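Local coordinates for GGDEF and EAL domain-containing protein (Vibrio cholerae O1 str. 2010EL-1786, PDB 6PWK), which binds cyclic di-GMP through its GGDEF and EAL domains and probably acts as a receptor controlling cell adhesion and biofilm formation, at residues A[214-219]-A[300-305]; A[331-336]-A[352-357]. All blocks are in the same frame, centred on the assembly; numbering follows the deposited sequence.

Contact 1: residues A[214-219]-A[300-305]; sequences TFHREV and LLHFEI. With MG (magnesium ion), chain E.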
ATOM      1  N   THR A 214      31.549 -26.600   0.377  1.00 87.69           N
ATOM      2  CA  THR A 214      30.994 -25.259   0.539  1.00 79.99           C
ATOM      3  C   THR A 214      29.678 -25.171  -0.229  1.00 79.89           C
ATOM      4  O   THR A 214      29.658 -25.254  -1.461  1.00 82.00           O
ATOM      5  CB  THR A 214      31.993 -24.199   0.075  1.00 79.57           C
ATOM      6  OG1 THR A 214      31.324 -22.944  -0.103  1.00 80.14           O
ATOM      7  CG2 THR A 214      32.674 -24.615  -1.227  1.00 90.00           C
ATOM      8  N   PHE A 215      28.574 -25.020   0.507  1.00 74.25           N
ATOM      9  CA  PHE A 215      27.268 -24.864  -0.126  1.00 72.66           C
ATOM     10  C   PHE A 215      27.186 -23.538  -0.874  1.00 74.60           C
ATOM     11  O   PHE A 215      26.924 -23.505  -2.082  1.00 75.63           O
ATOM     12  CB  PHE A 215      26.164 -24.967   0.931  1.00 68.33           C
ATOM     13  CG  PHE A 215      24.777 -25.022   0.358  1.00 64.24           C
ATOM     14  CD1 PHE A 215      24.218 -26.230  -0.024  1.00 63.98           C
ATOM     15  CD2 PHE A 215      24.028 -23.867   0.210  1.00 58.78           C
ATOM     16  CE1 PHE A 215      22.941 -26.286  -0.549  1.00 64.34           C
ATOM     17  CE2 PHE A 215      22.750 -23.915  -0.315  1.00 61.72           C
ATOM     18  CZ  PHE A 215      22.206 -25.126  -0.694  1.00 61.27           C
ATOM     19  N   HIS A 216      27.410 -22.434  -0.167  1.00 63.75           N
ATOM     20  CA  HIS A 216      27.520 -21.124  -0.792  1.00 61.18           C
ATOM     21  C   HIS A 216      28.260 -20.199   0.163  1.00 58.54           C
ATOM     22  O   HIS A 216      28.569 -20.565   1.299  1.00 58.67           O
ATOM     23  CB  HIS A 216      26.144 -20.555  -1.175  1.00 55.39           C
ATOM     24  CG  HIS A 216      25.221 -20.323  -0.014  1.00 58.40           C
ATOM     25  ND1 HIS A 216      23.862 -20.539  -0.094  1.00 59.70           N
ATOM     26  CD2 HIS A 216      25.454 -19.871   1.242  1.00 56.38           C
ATOM     27  CE1 HIS A 216      23.301 -20.245   1.066  1.00 58.92           C
ATOM     28  NE2 HIS A 216      24.245 -19.835   1.894  1.00 54.05           N
ATOM     29  N   ARG A 217      28.537 -18.989  -0.315  1.00 56.93           N
ATOM     30  CA  ARG A 217      29.090 -17.918   0.504  1.00 51.50           C
ATOM     31  C   ARG A 217      28.068 -16.795   0.582  1.00 57.15           C
ATOM     32  O   ARG A 217      27.720 -16.200  -0.444  1.00 56.84           O
ATOM     33  CB  ARG A 217      30.412 -17.405  -0.067  1.00 57.67           C
ATOM     34  CG  ARG A 217      31.630 -18.200   0.363  1.00 68.28           C
ATOM     35  CD  ARG A 217      32.893 -17.655  -0.276  1.00 72.21           C
ATOM     36  NE  ARG A 217      33.483 -18.623  -1.194  1.00 89.69           N
ATOM     37  CZ  ARG A 217      34.339 -19.571  -0.827  1.00100.96           C
ATOM     38  NH1 ARG A 217      34.710 -19.676   0.442  1.00109.41           N
ATOM     39  NH2 ARG A 217      34.824 -20.414  -1.728  1.00 94.51           N
ATOM     40  N   GLU A 218      27.588 -16.509   1.789  1.00 53.97           N
ATOM     41  CA  GLU A 218      26.644 -15.420   1.985  1.00 49.83           C
ATOM     42  C   GLU A 218      27.368 -14.081   1.951  1.00 56.33           C
ATOM     43  O   GLU A 218      28.454 -13.930   2.518  1.00 62.95           O
ATOM     44  CB  GLU A 218      25.899 -15.578   3.310  1.00 42.84           C
ATOM     45  CG  GLU A 218      24.862 -14.496   3.561  1.00 44.73           C
ATOM     46  CD  GLU A 218      24.013 -14.768   4.785  1.00 60.46           C
ATOM     47  OE1 GLU A 218      24.307 -15.741   5.512  1.00 63.26           O
ATOM     48  OE2 GLU A 218      23.049 -14.008   5.022  1.00 59.81           O
ATOM     49  N   VAL A 219      26.761 -13.107   1.280  1.00 64.51           N
ATOM     50  CA  VAL A 219      27.348 -11.786   1.094  1.00 61.81           C
ATOM     51  C   VAL A 219      26.779 -10.841   2.142  1.00 58.26           C
ATOM     52  O   VAL A 219      25.555 -10.733   2.296  1.00 50.68           O
ATOM     53  CB  VAL A 219      27.084 -11.259  -0.326  1.00 54.89           C
ATOM     54  CG1 VAL A 219      27.607  -9.841  -0.473  1.00 50.65           C
ATOM     55  CG2 VAL A 219      27.720 -12.178  -1.358  1.00 46.94           C
ATOM     56  N   LEU A 300      24.902 -19.430 -10.159  1.00 71.23           N
ATOM     57  CA  LEU A 300      25.743 -19.176  -8.997  1.00 74.38           C
ATOM     58  C   LEU A 300      25.139 -18.143  -8.051  1.00 74.91           C
ATOM     59  O   LEU A 300      25.852 -17.604  -7.197  1.00 77.60           O
ATOM     60  CB  LEU A 300      27.134 -18.725  -9.445  1.00 70.99           C
ATOM     61  CG  LEU A 300      27.949 -19.702 -10.295  1.00 71.81           C
ATOM     62  CD1 LEU A 300      29.197 -19.024 -10.838  1.00 67.01           C
ATOM     63  CD2 LEU A 300      28.319 -20.930  -9.482  1.00 81.31           C
ATOM     64  N   LEU A 301      23.845 -17.856  -8.181  1.00 71.24           N
ATOM     65  CA  LEU A 301      23.178 -16.842  -7.372  1.00 65.74           C
ATOM     66  C   LEU A 301      22.088 -17.495  -6.536  1.00 64.60           C
ATOM     67  O   LEU A 301      21.147 -18.080  -7.082  1.00 71.63           O
ATOM     68  CB  LEU A 301      22.584 -15.736  -8.248  1.00 59.64           C
ATOM     69  CG  LEU A 301      23.553 -14.727  -8.865  1.00 61.27           C
ATOM     70  CD1 LEU A 301      22.816 -13.795  -9.811  1.00 63.00           C
ATOM     71  CD2 LEU A 301      24.259 -13.934  -7.781  1.00 56.94           C
ATOM     72  N   HIS A 302      22.218 -17.391  -5.217  1.00 53.12           N
ATOM     73  CA  HIS A 302      21.181 -17.796  -4.276  1.00 57.98           C
ATOM     74  C   HIS A 302      20.612 -16.539  -3.632  1.00 60.09           C
ATOM     75  O   HIS A 302      21.360 -15.738  -3.064  1.00 59.15           O
ATOM     76  CB  HIS A 302      21.735 -18.741  -3.208  1.00 59.32           C
ATOM     77  CG  HIS A 302      22.123 -20.089  -3.729  1.00 69.35           C
ATOM     78  ND1 HIS A 302      22.578 -21.099  -2.909  1.00 68.52           N
ATOM     79  CD2 HIS A 302      22.123 -20.596  -4.984  1.00 73.37           C
ATOM     80  CE1 HIS A 302      22.842 -22.170  -3.637  1.00 72.40           C
ATOM     81  NE2 HIS A 302      22.574 -21.890  -4.900  1.00 74.66           N
ATOM     82  N   PHE A 303      19.299 -16.362  -3.726  1.00 57.03           N
ATOM     83  CA  PHE A 303      18.630 -15.205  -3.146  1.00 56.24           C
ATOM     84  C   PHE A 303      18.057 -15.588  -1.788  1.00 58.05           C
ATOM     85  O   PHE A 303      17.168 -16.440  -1.702  1.00 61.21           O
ATOM     86  CB  PHE A 303      17.540 -14.678  -4.078  1.00 50.11           C
ATOM     87  CG  PHE A 303      18.077 -13.993  -5.302  1.00 50.85           C
ATOM     88  CD1 PHE A 303      18.487 -12.671  -5.247  1.00 52.08           C
ATOM     89  CD2 PHE A 303      18.185 -14.672  -6.504  1.00 55.00           C
ATOM     90  CE1 PHE A 303      18.989 -12.038  -6.368  1.00 56.85           C
ATOM     91  CE2 PHE A 303      18.686 -14.044  -7.630  1.00 55.78           C
ATOM     92  CZ  PHE A 303      19.088 -12.725  -7.562  1.00 54.88           C
ATOM     93  N   GLU A 304      18.572 -14.962  -0.732  1.00 56.20           N
ATOM     94  CA  GLU A 304      18.161 -15.271   0.633  1.00 53.42           C
ATOM     95  C   GLU A 304      16.971 -14.389   0.992  1.00 53.10           C
ATOM     96  O   GLU A 304      17.108 -13.168   1.122  1.00 54.86           O
ATOM     97  CB  GLU A 304      19.323 -15.069   1.603  1.00 51.67           C
ATOM     98  CG  GLU A 304      19.264 -15.976   2.819  1.00 66.05           C
ATOM     99  CD  GLU A 304      20.640 -16.345   3.342  1.00 65.09           C
ATOM    100  OE1 GLU A 304      21.131 -15.670   4.270  1.00 64.66           O
ATOM    101  OE2 GLU A 304      21.236 -17.310   2.817  1.00 58.51           O
ATOM    102  N   ILE A 305      15.811 -15.006   1.154  1.00 48.66           N
ATOM    103  CA  ILE A 305      14.552 -14.305   1.390  1.00 53.95           C
ATOM    104  C   ILE A 305      14.145 -14.527   2.841  1.00 49.37           C
ATOM    105  O   ILE A 305      14.120 -15.678   3.294  1.00 47.58           O
ATOM    106  CB  ILE A 305      13.445 -14.792   0.436  1.00 59.42           C
ATOM    107  CG1 ILE A 305      13.875 -14.580  -1.018  1.00 59.89           C
ATOM    108  CG2 ILE A 305      12.142 -14.078   0.723  1.00 62.90           C
ATOM    109  CD1 ILE A 305      12.920 -15.170  -2.028  1.00 68.90           C
TER
HETATM  110 MG    MG E 703      20.847 -14.057   5.679  1.00 45.01          MG
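His216 lies across from His302 and Glu218 across from Glu304, on strand segments 214-219 and 301-305, whose axes come no nearer than 8.6 Å and diverge by 60°. The two are not paired: strand 269-272 runs between them in the sheet. The imidazoles meet rim to rim, and His216 ND1 hydrogen-bonds His302 ND1 at 3.1 Å, in a nearly straight bond to which either ring could give the proton. With chi1 at 62° the His216 ring sits between its backbone N and carbonyl carbon, its edge turned to His302. The far nitrogens, His302 NE2 and His216 NE2, hydrogen-bond Lys352 and Lys355. Phe215 CE2 lies 3.8 Å from His302 CE1, near the plane of the imidazole, completing a small aromatic cluster. Beyond it Glu218 and Glu304 converge with their carboxylate planes 76° apart. Glu218, fully extended, offers OE2 to the magnesium ion at 2.3 Å; Glu304, bent at chi2, offers OE1 to the same ion at 2.2 Å. Their other oxygens share Lys355, with Gln410 also on Glu218 OE1 and Tyr353 on Glu304 OE2. Asn272 and Asp334 complete the protein ligands of this metal site, at the carboxyl ends of the EAL barrel strands.

Contact 2: residues A[331-336]-A[352-357]; sequences FGVDNY and KYVKLD. With MG (magnesium ion), chain E; C2E (9,9'-[(2R,3R,3aS,5S,7aR,9R,10R,10aS,12S,14aR)-3,5,10,12-tetrahydroxy-5,12-dioxidooctahydro-2H,7H-difuro[3,2-d:3',2'-j][1,3,7,9,2,8]tetraoxadiphosphacyclododecine-2,9-diyl]bis(2-amino-1,9-dihydro-6H-purin-6-one)), chain C.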
ATOM      1  N   PHE A 331      16.624 -19.712  -4.662  1.00 49.51           N
ATOM      2  CA  PHE A 331      16.361 -18.913  -3.474  1.00 56.22           C
ATOM      3  C   PHE A 331      16.297 -19.809  -2.245  1.00 50.34           C
ATOM      4  O   PHE A 331      16.111 -21.024  -2.343  1.00 50.54           O
ATOM      5  CB  PHE A 331      15.056 -18.116  -3.615  1.00 53.61           C
ATOM      6  CG  PHE A 331      13.832 -18.979  -3.753  1.00 53.49           C
ATOM      7  CD1 PHE A 331      13.108 -19.368  -2.637  1.00 51.93           C
ATOM      8  CD2 PHE A 331      13.407 -19.404  -5.001  1.00 56.29           C
ATOM      9  CE1 PHE A 331      11.985 -20.164  -2.763  1.00 57.43           C
ATOM     10  CE2 PHE A 331      12.285 -20.197  -5.133  1.00 61.30           C
ATOM     11  CZ  PHE A 331      11.573 -20.579  -4.012  1.00 61.76           C
ATOM     12  N   GLY A 332      16.442 -19.179  -1.076  1.00 50.10           N
ATOM     13  CA  GLY A 332      16.329 -19.861   0.196  1.00 49.99           C
ATOM     14  C   GLY A 332      15.651 -18.976   1.225  1.00 53.29           C
ATOM     15  O   GLY A 332      15.295 -17.831   0.944  1.00 50.61           O
ATOM     16  N   VAL A 333      15.481 -19.532   2.424  1.00 57.23           N
ATOM     17  CA  VAL A 333      14.814 -18.855   3.532  1.00 64.88           C
ATOM     18  C   VAL A 333      15.860 -18.476   4.570  1.00 66.73           C
ATOM     19  O   VAL A 333      16.778 -19.255   4.853  1.00 58.38           O
ATOM     20  CB  VAL A 333      13.711 -19.737   4.148  1.00 67.32           C
ATOM     21  CG1 VAL A 333      12.917 -18.953   5.186  1.00 61.07           C
ATOM     22  CG2 VAL A 333      12.796 -20.269   3.056  1.00 48.20           C
ATOM     23  N   ASP A 334      15.720 -17.280   5.143  1.00 68.50           N
ATOM     24  CA  ASP A 334      16.757 -16.714   6.001  1.00 73.01           C
ATOM     25  C   ASP A 334      16.463 -16.873   7.490  1.00 79.13           C
ATOM     26  O   ASP A 334      17.326 -17.336   8.243  1.00 93.88           O
ATOM     27  CB  ASP A 334      16.958 -15.232   5.659  1.00 69.49           C
ATOM     28  CG  ASP A 334      18.341 -14.728   6.034  1.00 73.85           C
ATOM     29  OD1 ASP A 334      19.135 -15.512   6.595  1.00 74.27           O
ATOM     30  OD2 ASP A 334      18.636 -13.544   5.762  1.00 78.51           O
ATOM     31  N   ASN A 335      15.274 -16.480   7.943  1.00 66.06           N
ATOM     32  CA  ASN A 335      14.890 -16.602   9.348  1.00 65.60           C
ATOM     33  C   ASN A 335      14.065 -17.855   9.600  1.00 69.21           C
ATOM     34  O   ASN A 335      13.054 -17.814  10.310  1.00 70.10           O
ATOM     35  CB  ASN A 335      14.129 -15.362   9.805  1.00 70.95           C
ATOM     36  CG  ASN A 335      15.031 -14.162   9.995  1.00 75.66           C
ATOM     37  OD1 ASN A 335      16.217 -14.305  10.291  1.00 82.80           O
ATOM     38  ND2 ASN A 335      14.473 -12.967   9.828  1.00 78.39           N
ATOM     39  N   TYR A 336      14.488 -18.985   9.036  1.00 66.97           N
ATOM     40  CA  TYR A 336      13.689 -20.202   9.085  1.00 69.77           C
ATOM     41  C   TYR A 336      13.458 -20.658  10.519  1.00 73.33           C
ATOM     42  O   TYR A 336      14.402 -20.800  11.301  1.00 73.16           O
ATOM     43  CB  TYR A 336      14.375 -21.308   8.287  1.00 67.33           C
ATOM     44  CG  TYR A 336      13.638 -22.620   8.344  1.00 74.09           C
ATOM     45  CD1 TYR A 336      12.330 -22.710   7.901  1.00 74.10           C
ATOM     46  CD2 TYR A 336      14.245 -23.765   8.839  1.00 89.46           C
ATOM     47  CE1 TYR A 336      11.646 -23.898   7.952  1.00 80.49           C
ATOM     48  CE2 TYR A 336      13.564 -24.967   8.890  1.00 92.47           C
ATOM     49  CZ  TYR A 336      12.262 -25.025   8.442  1.00 86.27           C
ATOM     50  OH  TYR A 336      11.565 -26.212   8.481  1.00 80.00           O
ATOM     51  N   LYS A 352      15.333 -23.918  -2.121  1.00 61.23           N
ATOM     52  CA  LYS A 352      16.535 -24.727  -2.299  1.00 68.25           C
ATOM     53  C   LYS A 352      17.167 -25.074  -0.958  1.00 71.47           C
ATOM     54  O   LYS A 352      17.698 -26.176  -0.780  1.00 82.82           O
ATOM     55  CB  LYS A 352      17.539 -23.994  -3.191  1.00 68.76           C
ATOM     56  CG  LYS A 352      18.786 -24.801  -3.521  1.00 70.19           C
ATOM     57  CD  LYS A 352      19.717 -24.027  -4.443  1.00 73.87           C
ATOM     58  CE  LYS A 352      20.833 -24.913  -4.972  1.00 77.66           C
ATOM     59  NZ  LYS A 352      21.675 -24.207  -5.976  1.00 77.09           N
ATOM     60  N   TYR A 353      17.113 -24.150  -0.003  1.00 61.06           N
ATOM     61  CA  TYR A 353      17.676 -24.379   1.318  1.00 65.47           C
ATOM     62  C   TYR A 353      16.855 -23.622   2.350  1.00 62.76           C
ATOM     63  O   TYR A 353      16.016 -22.781   2.017  1.00 65.15           O
ATOM     64  CB  TYR A 353      19.146 -23.951   1.386  1.00 61.92           C
ATOM     65  CG  TYR A 353      19.365 -22.469   1.180  1.00 51.06           C
ATOM     66  CD1 TYR A 353      19.367 -21.590   2.256  1.00 57.58           C
ATOM     67  CD2 TYR A 353      19.576 -21.950  -0.090  1.00 55.46           C
ATOM     68  CE1 TYR A 353      19.567 -20.234   2.072  1.00 61.35           C
ATOM     69  CE2 TYR A 353      19.780 -20.596  -0.284  1.00 62.35           C
ATOM     70  CZ  TYR A 353      19.775 -19.744   0.801  1.00 63.27           C
ATOM     71  OH  TYR A 353      19.977 -18.396   0.613  1.00 71.13           O
ATOM     72  N   VAL A 354      17.114 -23.931   3.616  1.00 72.36           N
ATOM     73  CA  VAL A 354      16.560 -23.190   4.741  1.00 69.77           C
ATOM     74  C   VAL A 354      17.700 -22.893   5.705  1.00 61.06           C
ATOM     75  O   VAL A 354      18.380 -23.813   6.174  1.00 70.27           O
ATOM     76  CB  VAL A 354      15.422 -23.953   5.446  1.00 62.43           C
ATOM     77  CG1 VAL A 354      14.164 -23.927   4.593  1.00 54.14           C
ATOM     78  CG2 VAL A 354      15.825 -25.393   5.737  1.00 65.70           C
ATOM     79  N   LYS A 355      17.933 -21.612   5.971  1.00 62.14           N
ATOM     80  CA  LYS A 355      18.932 -21.183   6.939  1.00 58.30           C
ATOM     81  C   LYS A 355      18.223 -20.924   8.262  1.00 54.44           C
ATOM     82  O   LYS A 355      17.356 -20.049   8.340  1.00 56.03           O
ATOM     83  CB  LYS A 355      19.670 -19.936   6.452  1.00 53.40           C
ATOM     84  CG  LYS A 355      20.976 -19.664   7.182  1.00 57.50           C
ATOM     85  CD  LYS A 355      21.840 -18.672   6.417  1.00 52.84           C
ATOM     86  CE  LYS A 355      22.202 -19.203   5.039  1.00 53.35           C
ATOM     87  NZ  LYS A 355      23.129 -18.292   4.311  1.00 51.39           N
ATOM     88  N   LEU A 356      18.581 -21.694   9.286  1.00 60.27           N
ATOM     89  CA  LEU A 356      17.863 -21.650  10.553  1.00 58.13           C
ATOM     90  C   LEU A 356      17.927 -20.263  11.179  1.00 68.12           C
ATOM     91  O   LEU A 356      18.876 -19.502  10.970  1.00 71.24           O
ATOM     92  CB  LEU A 356      18.438 -22.679  11.525  1.00 64.04           C
ATOM     93  CG  LEU A 356      18.134 -24.149  11.242  1.00 70.59           C
ATOM     94  CD1 LEU A 356      18.965 -25.044  12.147  1.00 72.53           C
ATOM     95  CD2 LEU A 356      16.654 -24.423  11.430  1.00 69.57           C
ATOM     96  N   ASP A 357      16.890 -19.936  11.946  1.00 69.01           N
ATOM     97  CA  ASP A 357      16.914 -18.738  12.772  1.00 61.86           C
ATOM     98  C   ASP A 357      18.085 -18.817  13.743  1.00 61.12           C
ATOM     99  O   ASP A 357      18.287 -19.838  14.408  1.00 59.67           O
ATOM    100  CB  ASP A 357      15.589 -18.600  13.528  1.00 58.43           C
ATOM    101  CG  ASP A 357      15.466 -17.283  14.277  1.00 67.60           C
ATOM    102  OD1 ASP A 357      16.428 -16.485  14.268  1.00 74.52           O
ATOM    103  OD2 ASP A 357      14.396 -17.044  14.876  1.00 73.84           O
TER
HETATM  104 MG    MG E 703      20.847 -14.057   5.679  1.00 45.01          MG
HETATM  105  P1  C2E C 701      21.748 -12.064   8.522  1.00 81.95           P
HETATM  106  O2P C2E C 701      21.099 -12.704   7.324  1.00 58.71           O
HETATM  107  O1P C2E C 701      21.339 -12.919   9.688  1.00 47.07           O
HETATM  108  O5' C2E C 701      23.380 -12.188   8.467  1.00 75.93           O
HETATM  109  C5' C2E C 701      24.031 -12.737   9.564  1.00 56.10           C
HETATM  110  C4' C2E C 701      24.512 -11.546  10.438  1.00 61.16           C
HETATM  111  O4' C2E C 701      25.041 -11.979  11.544  1.00 62.54           O
HETATM  112  C3' C2E C 701      25.665 -10.790   9.754  1.00 57.48           C
HETATM  113  O3' C2E C 701      25.804  -9.623  10.407  1.00 55.52           O
HETATM  114  C2' C2E C 701      26.853 -11.691  10.125  1.00 54.65           C
HETATM  115  O2' C2E C 701      28.135 -10.955   9.934  1.00 46.82           O
HETATM  116  C1' C2E C 701      26.639 -11.802  11.405  1.00 59.59           C
HETATM  117  N9  C2E C 701      27.183 -12.903  12.159  1.00 66.00           N
HETATM  118  C8  C2E C 701      27.529 -13.719  11.134  1.00 64.72           C
HETATM  119  N7  C2E C 701      28.062 -14.838  11.690  1.00 60.04           N
HETATM  120  C5  C2E C 701      28.032 -14.714  13.013  1.00 61.91           C
HETATM  121  C6  C2E C 701      28.465 -15.611  14.185  1.00 68.29           C
HETATM  122  O6  C2E C 701      28.958 -16.674  14.008  1.00 76.06           O
HETATM  123  N1  C2E C 701      28.281 -15.160  15.531  1.00 64.73           N
HETATM  124  C2  C2E C 701      27.689 -13.879  15.820  1.00 68.89           C
HETATM  125  N2  C2E C 701      27.475 -13.371  17.172  1.00 69.33           N
HETATM  126  N3  C2E C 701      27.286 -13.060  14.689  1.00 70.28           N
HETATM  127  C4  C2E C 701      27.477 -13.515  13.289  1.00 64.85           C
HETATM  128  P11 C2E C 701      25.819  -8.314   9.386  1.00 64.06           P
HETATM  129  O21 C2E C 701      26.991  -8.158   8.454  1.00 63.23           O
HETATM  130  O11 C2E C 701      25.849  -7.094  10.271  1.00 49.51           O
HETATM  131  O5A C2E C 701      24.328  -8.428   8.686  1.00 66.63           O
HETATM  132  C5A C2E C 701      23.297  -8.066   9.562  1.00 54.78           C
HETATM  133  C4A C2E C 701      22.005  -8.081   8.851  1.00 57.33           C
HETATM  134  O4A C2E C 701      21.980  -7.118   7.970  1.00 61.56           O
HETATM  135  C3A C2E C 701      21.812  -9.527   8.008  1.00 65.50           C
HETATM  136  O3A C2E C 701      21.162 -10.558   8.888  1.00 73.53           O
HETATM  137  C2A C2E C 701      21.088  -9.263   7.057  1.00 59.71           C
HETATM  138  O2A C2E C 701      19.641  -9.435   7.441  1.00 56.78           O
HETATM  139  C1A C2E C 701      21.416  -7.712   6.699  1.00 54.76           C
HETATM  140  N91 C2E C 701      22.274  -7.640   5.709  1.00 48.05           N
HETATM  141  C81 C2E C 701      23.610  -7.770   5.723  1.00 47.10           C
HETATM  142  N71 C2E C 701      24.018  -7.609   4.450  1.00 39.76           N
HETATM  143  C51 C2E C 701      22.952  -7.388   3.686  1.00 43.49           C
HETATM  144  C61 C2E C 701      22.796  -7.139   2.190  1.00 45.00           C
HETATM  145  O61 C2E C 701      23.765  -7.127   1.518  1.00 38.48           O
HETATM  146  N11 C2E C 701      21.506  -6.926   1.611  1.00 53.92           N
HETATM  147  C21 C2E C 701      20.335  -6.943   2.441  1.00 45.00           C
HETATM  148  N21 C2E C 701      19.024  -6.725   1.848  1.00 58.25           N
HETATM  149  N31 C2E C 701      20.495  -7.185   3.876  1.00 52.53           N
HETATM  150  C41 C2E C 701      21.847  -7.406   4.472  1.00 44.20           C
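Val333 pairs with Val354 where two neighbouring parallel strands of the EAL barrel, 331-333 and 353-356, run side by side, joined through helix 345-349 as a beta-alpha-beta unit. The backbone ladder starts with Lys352 N-H donating to Phe331 O at 3.0 Å, continues with a weak bond from Val333 N to Tyr353 O, and tightens at Lys355 N to Val333 O, 2.9 Å. A beta bulge at Asp334 and Asn335 then shifts the register by one residue. Past it, Tyr336 N binds Lys355 O and Tyr336 O accepts from Asp357 N, so the pairing resumes after the chain has turned a corner.

Two CH-pi contacts reinforce the ladder. A chi1 of 64° turns the Tyr353 ring back over its own backbone and across the adjacent strand, and Gly332 CA sits over the centre of one face, 3.6 Å from the ring centroid. The Tyr353 hydroxyl hydrogen-bonds Glu304 OE2. The Tyr336 ring receives Val354 CB over one face, offset toward the rim, and hydrogen-bonds Ile376 O through its hydroxyl.

Apolar contacts add to these. On the face opposite Tyr353, Val333 CG2 and Val354 CG1 lie alongside, pointing the same way, 4.2 Å apart. Past the bulge, Leu356 CD2 touches Tyr336 CD2 at 3.6 Å. Tyr345 of the connecting helix packs on Val333 and Tyr336.

Metal binding belongs to Asp334, whose first side-chain bond leads away from strand 353-356 before the carboxylate turns back to the magnesium ion. The ion ties it to bound cyclic di-GMP: Asp334 grips the metal with both carboxylate oxygens, OD1 and OD2, and phosphate oxygen O2P of the dinucleotide binds the magnesium ion at 2.1 Å.

Both contacts are buried in the EAL domain and meet at one magnesium ion, with centres about 10 Å apart. Contact 2 is an adjacent-strand pairing, dominated by backbone bonds and apolar cover; contact 1 spans an intervening strand and relies on histidine and carboxylate side chains. Strands 301-305 and 330-336 are neighbours in the sheet, so the two contacts share a border. Lys355 of contact 2 crosses it: its NZ forms salt bridges with Glu304 and Glu218 and a hydrogen bond with His216. This probably offsets some of the carboxylate charge around the metal and links the two contacts into a single site.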